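Local coordinates for colicin B (Escherichia coli, PDB 1RH1), which kills Escherichia coli and closely related bacteria by forming a channel that depolarises the cytoplasmic membrane and dissipates cellular energy, at residues R71-K76 and K137-M142; A122-R127 and T179-I184; K168-D173 and I188-P193; V328-G333 and E350-I355; F399-M404 and I422-I427. All blocks are in the same frame, centred on the assembly; numbering follows the deposited sequence.

Interaction 1: residues R71-K76 and K137-M142; sequences RIILDK and KIIRLM
Arg71 lies across Ile139 on one face of a strand pair. Its side chain leaves CB with CG anti to the backbone N (chi1 -176°) and runs extended to NE. This lays the guanidinium over CG2 of Ile139, which sits below the centre of the plane. The same methyl is 3.6 Å from Arg71 CG. Next along this face, CG2 of Ile73 fits against the bend in Lys137, 3.8 Å from Lys137 CB. The lysine then folds along the chain, with CD 3.3 Å from Leu74 O. Its NZ makes a weak bond to Asp75 O and a salt bridge to Glu79.

The two segments pair as antiparallel strands in the large mixed sheet of the N-terminal part of colicin B. Ile72 N donates to Arg140 O (2.9 Å), and Arg140 N returns a bond to Ile72 O. Leu74 N reaches Ile138 O at 2.8 Å. On the other face, the side chains of Ile72 and Met142 cross at about a right angle, with Ile72 CD1 3.7 Å from Met142 SD. Trp86 also touches Ile72 and Leu74. Beside the Leu74-Ile138 bond, a water accepts from Ile138 N and donates to Leu74 O.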
# COMPACT_ATOMS: atom_id res chain seq x y z
N ARG A 71 -12.65 28.75 4.67
CA ARG A 71 -13.44 28.61 3.47
C ARG A 71 -13.11 29.77 2.54
O ARG A 71 -13.48 30.93 2.75
CB ARG A 71 -14.86 28.57 3.98
CG ARG A 71 -15.92 28.34 2.95
CD ARG A 71 -17.18 27.98 3.69
NE ARG A 71 -18.21 27.76 2.68
CZ ARG A 71 -18.57 26.54 2.27
NH1 ARG A 71 -18.00 25.44 2.76
NH2 ARG A 71 -19.52 26.42 1.33
N ILE A 72 -12.30 29.41 1.54
CA ILE A 72 -11.77 30.34 0.55
C ILE A 72 -12.44 30.09 -0.80
O ILE A 72 -12.57 28.96 -1.27
CB ILE A 72 -10.20 30.13 0.61
CG1 ILE A 72 -9.76 30.90 1.82
CG2 ILE A 72 -9.39 30.73 -0.52
CD1 ILE A 72 -8.41 30.43 2.30
N ILE A 73 -12.95 31.21 -1.35
CA ILE A 73 -13.78 31.24 -2.55
C ILE A 73 -13.03 31.75 -3.77
O ILE A 73 -12.43 32.81 -3.68
CB ILE A 73 -15.01 32.15 -2.25
CG1 ILE A 73 -15.78 31.68 -1.04
CG2 ILE A 73 -15.96 32.08 -3.41
CD1 ILE A 73 -16.87 32.70 -0.65
N LEU A 74 -13.03 31.07 -4.92
CA LEU A 74 -12.33 31.55 -6.12
C LEU A 74 -13.17 32.63 -6.78
O LEU A 74 -14.39 32.45 -6.89
CB LEU A 74 -12.10 30.41 -7.10
CG LEU A 74 -11.28 30.64 -8.34
CD1 LEU A 74 -9.89 31.12 -7.98
CD2 LEU A 74 -11.13 29.33 -9.08
N ASP A 75 -12.56 33.73 -7.24
CA ASP A 75 -13.27 34.90 -7.80
C ASP A 75 -14.40 35.35 -6.86
O ASP A 75 -15.54 35.61 -7.27
CB ASP A 75 -13.89 34.58 -9.19
CG ASP A 75 -12.93 34.13 -10.30
OD1 ASP A 75 -13.32 33.27 -11.10
OD2 ASP A 75 -11.82 34.65 -10.39
N LYS A 76 -14.06 35.47 -5.57
CA LYS A 76 -15.03 35.84 -4.54
C LYS A 76 -15.95 36.96 -4.94
O LYS A 76 -17.15 36.85 -4.74
CB LYS A 76 -14.37 36.28 -3.23
CG LYS A 76 -15.42 36.22 -2.10
CD LYS A 76 -14.96 36.66 -0.71
CE LYS A 76 -16.13 36.52 0.29
NZ LYS A 76 -15.85 37.13 1.59
N LYS A 137 -19.63 29.09 -7.35
CA LYS A 137 -18.27 29.31 -6.92
C LYS A 137 -17.52 28.04 -6.54
O LYS A 137 -18.08 27.04 -6.09
CB LYS A 137 -18.30 30.30 -5.76
CG LYS A 137 -18.68 31.70 -6.24
CD LYS A 137 -17.65 32.24 -7.24
CE LYS A 137 -18.16 33.47 -7.98
NZ LYS A 137 -18.57 34.53 -7.07
N ILE A 138 -16.22 28.12 -6.84
CA ILE A 138 -15.30 27.08 -6.44
C ILE A 138 -14.71 27.52 -5.12
O ILE A 138 -13.88 28.41 -5.02
CB ILE A 138 -14.22 26.89 -7.50
CG1 ILE A 138 -14.87 26.27 -8.72
CG2 ILE A 138 -13.09 26.00 -7.01
CD1 ILE A 138 -13.89 26.19 -9.90
N ILE A 139 -15.26 26.88 -4.09
CA ILE A 139 -14.84 27.05 -2.71
C ILE A 139 -13.72 26.04 -2.51
O ILE A 139 -13.61 25.05 -3.24
CB ILE A 139 -16.05 26.76 -1.77
CG1 ILE A 139 -17.15 27.76 -2.00
CG2 ILE A 139 -15.64 26.85 -0.31
CD1 ILE A 139 -18.25 27.21 -2.91
N ARG A 140 -12.86 26.33 -1.52
CA ARG A 140 -11.78 25.45 -1.09
C ARG A 140 -11.39 25.67 0.38
O ARG A 140 -11.17 26.79 0.83
CB ARG A 140 -10.63 25.67 -2.03
CG ARG A 140 -10.05 24.32 -2.19
CD ARG A 140 -9.98 23.71 -3.58
NE ARG A 140 -11.28 23.53 -4.18
CZ ARG A 140 -11.40 22.80 -5.29
NH1 ARG A 140 -10.34 22.22 -5.87
NH2 ARG A 140 -12.59 22.69 -5.88
N LEU A 141 -11.41 24.66 1.25
CA LEU A 141 -11.02 24.79 2.65
C LEU A 141 -9.52 24.70 2.78
O LEU A 141 -8.92 23.69 2.43
CB LEU A 141 -11.62 23.68 3.47
CG LEU A 141 -13.12 23.64 3.55
CD1 LEU A 141 -13.53 22.38 4.21
CD2 LEU A 141 -13.65 24.79 4.37
N MET A 142 -8.88 25.75 3.27
CA MET A 142 -7.45 25.72 3.38
C MET A 142 -7.04 25.73 4.84
O MET A 142 -7.65 26.39 5.67
CB MET A 142 -6.86 26.91 2.64
CG MET A 142 -7.01 26.83 1.14
SD MET A 142 -6.34 28.20 0.18
CE MET A 142 -6.70 27.48 -1.38
O HOH W 1 -15.66 30.30 -8.73

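Interaction 2: residues A122-R127 and T179-I184; sequences AVSFAR and TQYMAI
Met182, Tyr181 and Phe125 bury the most surface here, and all three gather round a shift in the strand register. The backbone of Met182 sits opposite two residues. Its O accepts a bond from Phe125 N (2.8 Å), in the carbonyl plane, and a weaker one from Ala126 N. Its N donates to Ala126 O at 2.7 Å. This is a classic beta bulge in an antiparallel pair of a five-stranded sheet.

The bulge turns Phe125 out of the regular alternation. With chi1 at 64°, its CG stands between the backbone N and the carbonyl carbon. The ring therefore folds back over the second strand. Met182 CB lies over one ring face, offset toward the rim, and Ala183 O approaches the ring edge at 3.4 Å from CE2. Ala102 of helix 99-110 and Ile69 also touch this ring.

On the face of the sheet away from Met182 and Ala126, Tyr181 meets the aliphatic part of Arg127. Arg127 CG is 3.6 Å from Tyr181 CE2, and the guanidinium and ring planes are 58° apart. The arginine bends at chi3, and its NE makes a salt bridge to Glu250.

The chemistry is therefore divided. Backbone bonds set the register and hold the bulge, while the side chains meet mainly through carbon. The arginine's charge is directed to a carboxylate rather than to the tyrosine ring.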
# COMPACT_ATOMS: atom_id res chain seq x y z
N ALA A 122 -4.71 8.24 11.47
CA ALA A 122 -5.38 9.51 11.38
C ALA A 122 -6.23 9.83 12.58
O ALA A 122 -6.78 8.93 13.19
CB ALA A 122 -6.28 9.54 10.17
N VAL A 123 -6.30 11.11 12.91
CA VAL A 123 -7.21 11.60 13.92
C VAL A 123 -7.89 12.90 13.42
O VAL A 123 -7.23 13.86 13.07
CB VAL A 123 -6.45 11.86 15.24
CG1 VAL A 123 -7.46 12.31 16.29
CG2 VAL A 123 -5.78 10.59 15.80
N SER A 124 -9.22 12.99 13.36
CA SER A 124 -9.93 14.19 12.90
C SER A 124 -9.82 15.45 13.76
O SER A 124 -9.82 15.32 14.98
CB SER A 124 -11.42 13.88 12.73
OG SER A 124 -12.00 13.50 13.97
N PHE A 125 -9.75 16.65 13.15
CA PHE A 125 -9.79 17.88 13.91
C PHE A 125 -10.99 18.80 13.55
O PHE A 125 -11.36 19.73 14.27
CB PHE A 125 -8.42 18.57 13.74
CG PHE A 125 -7.96 19.04 12.38
CD1 PHE A 125 -8.30 20.32 11.93
CD2 PHE A 125 -7.20 18.21 11.57
CE1 PHE A 125 -7.89 20.75 10.68
CE2 PHE A 125 -6.79 18.65 10.32
CZ PHE A 125 -7.15 19.91 9.88
N ALA A 126 -11.68 18.52 12.43
CA ALA A 126 -12.90 19.20 12.01
C ALA A 126 -13.72 18.28 11.14
O ALA A 126 -13.17 17.53 10.34
CB ALA A 126 -12.66 20.41 11.16
N ARG A 127 -15.04 18.36 11.35
CA ARG A 127 -16.10 17.60 10.67
C ARG A 127 -16.83 18.49 9.68
O ARG A 127 -17.21 19.61 10.02
CB ARG A 127 -17.12 17.08 11.67
CG ARG A 127 -18.21 16.18 11.09
CD ARG A 127 -19.16 15.64 12.15
NE ARG A 127 -19.80 16.74 12.86
CZ ARG A 127 -21.03 17.18 12.57
NH1 ARG A 127 -21.76 16.61 11.61
NH2 ARG A 127 -21.52 18.26 13.19
N THR A 179 -19.60 10.49 5.71
CA THR A 179 -19.45 11.91 6.05
C THR A 179 -17.95 12.27 6.01
O THR A 179 -17.13 11.55 6.58
CB THR A 179 -20.08 12.23 7.46
OG1 THR A 179 -19.06 12.80 8.29
CG2 THR A 179 -20.67 11.02 8.16
N GLN A 180 -17.59 13.38 5.32
CA GLN A 180 -16.19 13.78 5.16
C GLN A 180 -15.66 14.57 6.35
O GLN A 180 -16.27 15.53 6.83
CB GLN A 180 -16.05 14.61 3.88
CG GLN A 180 -14.73 15.30 3.54
CD GLN A 180 -14.90 16.29 2.41
OE1 GLN A 180 -14.44 16.08 1.31
NE2 GLN A 180 -15.57 17.41 2.57
N TYR A 181 -14.50 14.12 6.83
CA TYR A 181 -13.77 14.72 7.93
C TYR A 181 -12.49 15.43 7.51
O TYR A 181 -12.04 15.21 6.39
CB TYR A 181 -13.43 13.63 8.90
CG TYR A 181 -14.64 13.21 9.67
CD1 TYR A 181 -15.54 12.28 9.16
CD2 TYR A 181 -14.85 13.78 10.93
CE1 TYR A 181 -16.66 11.92 9.91
CE2 TYR A 181 -15.96 13.42 11.68
CZ TYR A 181 -16.85 12.49 11.15
OH TYR A 181 -17.95 12.16 11.90
N MET A 182 -11.90 16.30 8.32
CA MET A 182 -10.55 16.79 8.05
C MET A 182 -9.68 16.31 9.20
O MET A 182 -10.03 16.53 10.36
CB MET A 182 -10.55 18.30 7.95
CG MET A 182 -11.22 18.70 6.64
SD MET A 182 -10.22 19.85 5.69
CE MET A 182 -8.79 18.84 5.50
N ALA A 183 -8.58 15.63 8.86
CA ALA A 183 -7.74 14.95 9.82
C ALA A 183 -6.26 15.20 9.73
O ALA A 183 -5.80 15.76 8.75
CB ALA A 183 -7.87 13.47 9.69
N ILE A 184 -5.50 14.77 10.74
CA ILE A 184 -4.05 14.83 10.70
C ILE A 184 -3.51 13.43 10.55
O ILE A 184 -3.70 12.58 11.41
CB ILE A 184 -3.49 15.50 11.98
CG1 ILE A 184 -1.99 15.41 11.94
CG2 ILE A 184 -4.06 14.87 13.24
CD1 ILE A 184 -1.35 15.99 13.19

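Interaction 3: residues K168-D173 and I188-P193; sequences KYRLTD and IPMTVP
Arg170 meets Met190 and Val192 through the aliphatic part of its side chain. The two segments belong to different sheets of the N-terminal part, so this is an inter-sheet contact. Their strands run at 62° to each other, 8.0 Å apart at closest approach, and no direct hydrogen bond joins them.

In the first shell, Val192 CG2 lies 3.7 Å from Arg170 NE and the same distance from Arg170 CD. Met190 SD is 4.1 Å from that CD. The methionine chain is extended through chi2 (178°) and bends at chi3 (-65°). The bend carries its methyl toward the backbone of Lys168, with CE 3.8 Å from Lys168 O.

The next shell fixes the arginine. Its chain bends at chi3, and the guanidinium is held by two carboxylates. NE makes a salt bridge to Asp267 on strand 266-271, and NH2 makes another to Asp17. Asp17 is the first residue of the TonB box, so in this structure the salt bridge links the start of that motif to the sheet. The two negative partners would be expected to stabilise the arginine's charge in this buried setting.

Backbone bonds place both segments. Arg170 pairs with Ile185, and Met190 pairs with Val167. At the end near Lys168, one water bridges the segments. It donates to Lys168 O at 2.7 Å and, more weakly, to Ile188 O.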
# COMPACT_ATOMS: atom_id res chain seq x y z
N LYS A 168 6.52 14.53 8.47
CA LYS A 168 6.09 13.64 9.56
C LYS A 168 4.61 13.62 9.91
O LYS A 168 4.13 12.68 10.54
CB LYS A 168 6.81 13.93 10.87
CG LYS A 168 6.82 15.34 11.37
CD LYS A 168 7.49 15.41 12.72
CE LYS A 168 7.69 16.89 12.96
NZ LYS A 168 8.06 17.12 14.34
N TYR A 169 3.92 14.69 9.52
CA TYR A 169 2.52 14.93 9.74
C TYR A 169 2.04 15.54 8.46
O TYR A 169 2.79 16.19 7.73
CB TYR A 169 2.27 15.91 10.90
CG TYR A 169 2.52 15.23 12.24
CD1 TYR A 169 3.59 15.61 13.04
CD2 TYR A 169 1.73 14.15 12.62
CE1 TYR A 169 3.86 14.89 14.22
CE2 TYR A 169 1.99 13.43 13.79
CZ TYR A 169 3.06 13.80 14.59
OH TYR A 169 3.36 13.05 15.72
N ARG A 170 0.78 15.28 8.16
CA ARG A 170 0.09 15.87 7.03
C ARG A 170 -1.32 16.21 7.43
O ARG A 170 -1.92 15.59 8.30
CB ARG A 170 0.05 14.91 5.87
CG ARG A 170 1.36 14.90 5.10
CD ARG A 170 1.31 14.02 3.86
NE ARG A 170 0.39 14.55 2.87
CZ ARG A 170 -0.50 13.80 2.21
NH1 ARG A 170 -1.28 14.41 1.34
NH2 ARG A 170 -0.64 12.49 2.36
N LEU A 171 -1.85 17.25 6.82
CA LEU A 171 -3.22 17.64 7.04
C LEU A 171 -4.03 17.40 5.76
O LEU A 171 -3.83 18.07 4.75
CB LEU A 171 -3.19 19.10 7.46
CG LEU A 171 -3.22 19.45 8.92
CD1 LEU A 171 -2.22 18.68 9.72
CD2 LEU A 171 -2.96 20.90 9.02
N THR A 172 -4.90 16.39 5.73
CA THR A 172 -5.75 16.06 4.59
C THR A 172 -7.14 15.65 5.05
O THR A 172 -7.51 15.99 6.17
CB THR A 172 -5.22 14.89 3.74
OG1 THR A 172 -4.92 13.81 4.62
CG2 THR A 172 -4.01 15.28 2.93
N ASP A 173 -7.95 14.92 4.27
CA ASP A 173 -9.28 14.62 4.76
C ASP A 173 -9.54 13.14 4.91
O ASP A 173 -8.77 12.32 4.43
CB ASP A 173 -10.32 15.31 3.84
CG ASP A 173 -10.71 14.74 2.48
OD1 ASP A 173 -9.89 14.14 1.79
OD2 ASP A 173 -11.86 14.93 2.11
N ILE A 188 3.58 6.59 9.06
CA ILE A 188 4.49 5.97 8.10
C ILE A 188 5.33 7.08 7.46
O ILE A 188 5.10 8.29 7.62
CB ILE A 188 3.75 5.17 6.98
CG1 ILE A 188 2.84 6.02 6.10
CG2 ILE A 188 2.96 4.08 7.67
CD1 ILE A 188 2.09 5.21 5.03
N PRO A 189 6.39 6.73 6.75
CA PRO A 189 7.15 7.65 5.93
C PRO A 189 6.36 8.36 4.83
O PRO A 189 6.13 7.84 3.73
CB PRO A 189 8.28 6.75 5.47
CG PRO A 189 8.62 6.01 6.71
CD PRO A 189 7.21 5.55 7.02
N MET A 190 5.92 9.57 5.10
CA MET A 190 5.19 10.30 4.09
C MET A 190 6.10 11.35 3.48
O MET A 190 7.17 11.66 4.02
CB MET A 190 3.96 10.96 4.71
CG MET A 190 2.99 9.93 5.29
SD MET A 190 1.54 10.62 6.09
CE MET A 190 2.43 11.40 7.38
N THR A 191 5.63 11.89 2.36
CA THR A 191 6.34 12.93 1.62
C THR A 191 5.40 14.02 1.10
O THR A 191 4.23 13.74 0.93
CB THR A 191 7.08 12.14 0.53
OG1 THR A 191 8.38 12.68 0.66
CG2 THR A 191 6.62 12.25 -0.90
N VAL A 192 5.82 15.27 0.87
CA VAL A 192 4.98 16.36 0.36
C VAL A 192 5.68 17.20 -0.71
O VAL A 192 6.83 17.59 -0.49
CB VAL A 192 4.54 17.26 1.56
CG1 VAL A 192 4.10 18.67 1.16
CG2 VAL A 192 3.31 16.63 2.16
N PRO A 193 5.11 17.56 -1.86
CA PRO A 193 5.74 18.43 -2.86
C PRO A 193 6.15 19.84 -2.48
O PRO A 193 5.33 20.57 -1.91
CB PRO A 193 4.77 18.46 -4.01
CG PRO A 193 3.47 18.11 -3.35
CD PRO A 193 3.87 17.02 -2.37
O HOH W 2 5.24 10.21 10.37

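Interaction 4: residues V328-G333 and E350-I355; sequences VIISVG and EIAENI
Ile329 points at the facing helix and meets three of its residues. The contact is an antiparallel helix pair within the helical pore-forming domain of colicin B. The local axes are 8.8 Å apart and their directions differ by 178°. The pairing joins the end part of the long helix 291-340 to helix 342-357, which follows it directly in the chain.

The two branches of Ile329 do different work. CG2 is anti to the backbone N and reaches Ile351 CG2 at 3.9 Å; it also lies beside Ala352 N. CG1 is anti to the carbonyl carbon (chi1 -65°) and turns to Ile355, whose CD1 it meets at 3.9 Å. Ile351 and Ile355 each cross Ile329 at about a right angle. They are one helical turn apart, and Ile329 reaches both.

Ala352 lies beside this pair, on the side toward Ile330. Its small side chain brings the backbones near, with the CA atoms of Ile329 and Ala352 5.7 Å apart. No hydrogen bond crosses the interface.

Other helices enclose this hydrophobic patch. Ile493 of helix 479-495 touches Ile329, Ile351 and Ile355, and Ser465 of helix 457-472 touches Ile329 and Ile355. Phe501 lies against Ile351.

On the flank of the contact, Ile330 starts off to one side but extends across. Its CG1 stands 3.6 Å from Ala352 CB, and its CD1 stands 3.7 Å from that same methyl.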
# COMPACT_ATOMS: atom_id res chain seq x y z
N VAL A 328 10.89 -27.54 5.41
CA VAL A 328 10.66 -28.98 5.28
C VAL A 328 11.52 -29.59 4.19
O VAL A 328 12.06 -30.68 4.33
CB VAL A 328 9.17 -29.22 4.99
CG1 VAL A 328 8.90 -30.69 4.74
CG2 VAL A 328 8.35 -28.76 6.17
N ILE A 329 11.67 -28.88 3.07
CA ILE A 329 12.52 -29.33 1.98
C ILE A 329 13.96 -29.36 2.45
O ILE A 329 14.74 -30.16 1.96
CB ILE A 329 12.35 -28.38 0.76
CG1 ILE A 329 10.93 -28.50 0.26
CG2 ILE A 329 13.30 -28.72 -0.37
CD1 ILE A 329 10.42 -29.92 -0.00
N ILE A 330 14.36 -28.52 3.41
CA ILE A 330 15.72 -28.57 3.89
C ILE A 330 15.94 -29.66 4.89
O ILE A 330 17.03 -30.23 4.88
CB ILE A 330 16.08 -27.23 4.48
CG1 ILE A 330 16.41 -26.39 3.25
CG2 ILE A 330 17.26 -27.25 5.48
CD1 ILE A 330 16.53 -24.89 3.58
N SER A 331 14.92 -29.94 5.71
CA SER A 331 15.00 -31.05 6.63
C SER A 331 15.15 -32.34 5.81
O SER A 331 16.05 -33.10 6.11
CB SER A 331 13.73 -31.08 7.47
OG SER A 331 12.76 -32.04 7.04
N VAL A 332 14.35 -32.57 4.75
CA VAL A 332 14.44 -33.73 3.85
C VAL A 332 15.87 -33.85 3.35
O VAL A 332 16.48 -34.91 3.33
CB VAL A 332 13.44 -33.52 2.68
CG1 VAL A 332 13.74 -34.39 1.45
CG2 VAL A 332 12.06 -33.87 3.22
N GLY A 333 16.41 -32.70 2.99
CA GLY A 333 17.78 -32.59 2.52
C GLY A 333 18.72 -33.09 3.58
O GLY A 333 19.56 -33.94 3.28
N GLU A 350 19.05 -25.48 -2.87
CA GLU A 350 18.51 -24.95 -4.12
C GLU A 350 17.00 -25.11 -4.30
O GLU A 350 16.35 -24.12 -4.63
CB GLU A 350 19.16 -25.62 -5.33
CG GLU A 350 20.58 -25.23 -5.67
CD GLU A 350 20.67 -23.88 -6.37
OE1 GLU A 350 20.95 -22.87 -5.71
OE2 GLU A 350 20.47 -23.85 -7.59
N ILE A 351 16.38 -26.28 -4.08
CA ILE A 351 14.95 -26.40 -4.26
C ILE A 351 14.25 -25.54 -3.23
O ILE A 351 13.39 -24.75 -3.59
CB ILE A 351 14.50 -27.86 -4.14
CG1 ILE A 351 15.11 -28.67 -5.27
CG2 ILE A 351 13.00 -27.96 -4.23
CD1 ILE A 351 14.55 -30.09 -5.50
N ALA A 352 14.67 -25.61 -1.97
CA ALA A 352 14.10 -24.74 -0.97
C ALA A 352 14.33 -23.27 -1.28
O ALA A 352 13.42 -22.49 -1.05
CB ALA A 352 14.71 -25.04 0.36
N GLU A 353 15.49 -22.85 -1.82
CA GLU A 353 15.75 -21.45 -2.20
C GLU A 353 14.74 -21.03 -3.25
O GLU A 353 14.04 -20.03 -3.11
CB GLU A 353 17.17 -21.28 -2.77
CG GLU A 353 18.30 -21.21 -1.73
CD GLU A 353 19.76 -21.41 -2.21
OE1 GLU A 353 20.11 -21.03 -3.34
OE2 GLU A 353 20.56 -21.95 -1.43
N ASN A 354 14.60 -21.86 -4.29
CA ASN A 354 13.64 -21.63 -5.34
C ASN A 354 12.18 -21.56 -4.91
O ASN A 354 11.39 -20.80 -5.48
CB ASN A 354 13.79 -22.71 -6.37
CG ASN A 354 14.76 -22.29 -7.44
OD1 ASN A 354 15.96 -22.14 -7.21
ND2 ASN A 354 14.21 -22.07 -8.64
N ILE A 355 11.81 -22.35 -3.90
CA ILE A 355 10.45 -22.33 -3.43
C ILE A 355 10.27 -21.08 -2.59
O ILE A 355 9.28 -20.36 -2.75
CB ILE A 355 10.13 -23.61 -2.59
CG1 ILE A 355 10.25 -24.86 -3.44
CG2 ILE A 355 8.71 -23.55 -2.09
CD1 ILE A 355 10.00 -26.18 -2.68

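Interaction 5: residues F399-M404 and I422-I427; sequences FNAEDM and IKANNI
Ala401 and Ala424 meet where two helices of the pore-forming domain pack together. The short helix 401-406 begins here, with Asn400 at its N-cap position, and helix 420-435 passes beside it. The contact is small and depends on short side chains. The CA atoms of Ala401 and Asn425 are 5.0 Å apart, and Ala401 CB lies 3.7 Å from Asn425 CA.

Asn425 presents its CB rather than its amide to Ala401. Its CG is anti to the backbone N (chi1 177°), and the CB atoms of Asn425 and Ala401 are 3.8 Å apart.

Met404 uses only the base of its chain. Its first torsion (-176°) brings CG 4.2 Å from Ala424 CB. The chain then bends at chi2 and chi3 (67°), turning SD and CE from helix 420-435 to Thr467 and Ser470 of helix 457-472.

Phe399, just before the short helix, also points its first bond toward the other segment. Its ring comes obliquely to Ala424 O, with CE2 4.3 Å from that oxygen. Its side chain touches Ala471 of helix 457-472 as well. The carbonyl oxygen of Phe399 accepts a hydrogen bond from Arg428, a further tie to helix 420-435. No hydrogen bond joins the two six-residue segments themselves.

A backbone oxygen completes the alanine contact: Ala401 O lies 3.9 Å from Ala424 CB.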
# COMPACT_ATOMS: atom_id res chain seq x y z
N PHE A 399 -0.69 -42.89 6.08
CA PHE A 399 -0.61 -41.45 6.15
C PHE A 399 -1.96 -40.85 6.52
O PHE A 399 -3.01 -41.32 6.08
CB PHE A 399 -0.13 -40.97 4.80
CG PHE A 399 -0.03 -39.48 4.60
CD1 PHE A 399 1.11 -38.80 5.01
CD2 PHE A 399 -1.09 -38.79 4.01
CE1 PHE A 399 1.20 -37.44 4.82
CE2 PHE A 399 -1.00 -37.41 3.82
CZ PHE A 399 0.15 -36.74 4.23
N ASN A 400 -1.97 -39.88 7.41
CA ASN A 400 -3.19 -39.20 7.81
C ASN A 400 -3.28 -37.98 6.92
O ASN A 400 -2.70 -36.92 7.15
CB ASN A 400 -3.09 -38.80 9.27
CG ASN A 400 -4.32 -38.17 9.89
OD1 ASN A 400 -4.46 -38.13 11.11
ND2 ASN A 400 -5.25 -37.64 9.11
N ALA A 401 -4.01 -38.16 5.83
CA ALA A 401 -4.29 -37.10 4.90
C ALA A 401 -5.06 -36.02 5.63
O ALA A 401 -4.71 -34.87 5.45
CB ALA A 401 -5.14 -37.60 3.78
N GLU A 402 -6.00 -36.38 6.53
CA GLU A 402 -6.82 -35.40 7.23
C GLU A 402 -6.07 -34.46 8.12
O GLU A 402 -6.49 -33.32 8.26
CB GLU A 402 -7.86 -36.05 8.12
CG GLU A 402 -9.06 -36.69 7.43
CD GLU A 402 -10.22 -35.78 7.07
OE1 GLU A 402 -10.32 -34.65 7.57
OE2 GLU A 402 -11.06 -36.24 6.29
N ASP A 403 -4.98 -34.90 8.74
CA ASP A 403 -4.22 -33.96 9.56
C ASP A 403 -3.24 -33.11 8.75
O ASP A 403 -3.00 -31.96 9.12
CB ASP A 403 -3.49 -34.73 10.66
CG ASP A 403 -3.21 -33.82 11.84
OD1 ASP A 403 -4.14 -33.29 12.49
OD2 ASP A 403 -2.02 -33.64 12.10
N MET A 404 -2.71 -33.64 7.63
CA MET A 404 -1.90 -32.89 6.68
C MET A 404 -2.75 -31.78 6.06
O MET A 404 -2.26 -30.72 5.65
CB MET A 404 -1.39 -33.81 5.59
CG MET A 404 -0.43 -33.16 4.59
SD MET A 404 0.98 -32.29 5.33
CE MET A 404 1.74 -33.74 5.97
N ILE A 422 -8.61 -33.33 1.21
CA ILE A 422 -9.01 -33.95 -0.04
C ILE A 422 -7.85 -33.97 -0.99
O ILE A 422 -7.60 -35.00 -1.61
CB ILE A 422 -10.17 -33.16 -0.66
CG1 ILE A 422 -11.38 -33.27 0.25
CG2 ILE A 422 -10.52 -33.69 -2.01
CD1 ILE A 422 -12.62 -32.47 -0.16
N LYS A 423 -7.14 -32.84 -1.12
CA LYS A 423 -6.01 -32.75 -2.04
C LYS A 423 -4.84 -33.59 -1.56
O LYS A 423 -4.23 -34.32 -2.34
CB LYS A 423 -5.57 -31.30 -2.18
CG LYS A 423 -6.74 -30.48 -2.71
CD LYS A 423 -6.29 -29.12 -3.17
CE LYS A 423 -7.40 -28.40 -3.93
NZ LYS A 423 -8.38 -27.82 -3.04
N ALA A 424 -4.61 -33.52 -0.25
CA ALA A 424 -3.59 -34.31 0.42
C ALA A 424 -3.89 -35.80 0.30
O ALA A 424 -2.96 -36.58 0.13
CB ALA A 424 -3.53 -33.95 1.88
N ASN A 425 -5.15 -36.24 0.33
CA ASN A 425 -5.49 -37.64 0.11
C ASN A 425 -5.27 -38.05 -1.34
O ASN A 425 -4.92 -39.21 -1.64
CB ASN A 425 -6.94 -37.87 0.49
CG ASN A 425 -7.47 -39.28 0.25
OD1 ASN A 425 -8.40 -39.45 -0.53
ND2 ASN A 425 -6.92 -40.31 0.88
N ASN A 426 -5.46 -37.11 -2.27
CA ASN A 426 -5.20 -37.49 -3.64
C ASN A 426 -3.73 -37.66 -3.86
O ASN A 426 -3.37 -38.66 -4.47
CB ASN A 426 -5.73 -36.45 -4.59
CG ASN A 426 -7.24 -36.45 -4.59
OD1 ASN A 426 -7.84 -35.39 -4.51
ND2 ASN A 426 -7.90 -37.61 -4.68
N ILE A 427 -2.86 -36.80 -3.32
CA ILE A 427 -1.41 -36.97 -3.46
C ILE A 427 -0.99 -38.33 -2.95
O ILE A 427 -0.18 -39.02 -3.56
CB ILE A 427 -0.66 -35.87 -2.69
CG1 ILE A 427 -1.06 -34.47 -3.16
CG2 ILE A 427 0.82 -36.06 -2.95
CD1 ILE A 427 -0.77 -34.20 -4.64

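Interactions 1, 2 and 3 lie in the N-terminal part of the chain, and interactions 4 and 5 lie in the pore-forming domain. Interactions 2 and 3 are the close pair. Their centres are 14 Å apart, and strands 169-176 and 179-186 are neighbours in one sheet, with a probable hydrogen bond from Ala183 N to Thr172 O at 2.9 Å. Interaction 1 belongs to the mixed sheet that interaction 3 also reaches; their centres are 23 Å apart. Centres of interactions 4 and 5 are 21 Å apart, and helix 457-472 touches both. Between the two groups, centres are 43 to 66 Å apart. The long helix 291-340 spans this gap.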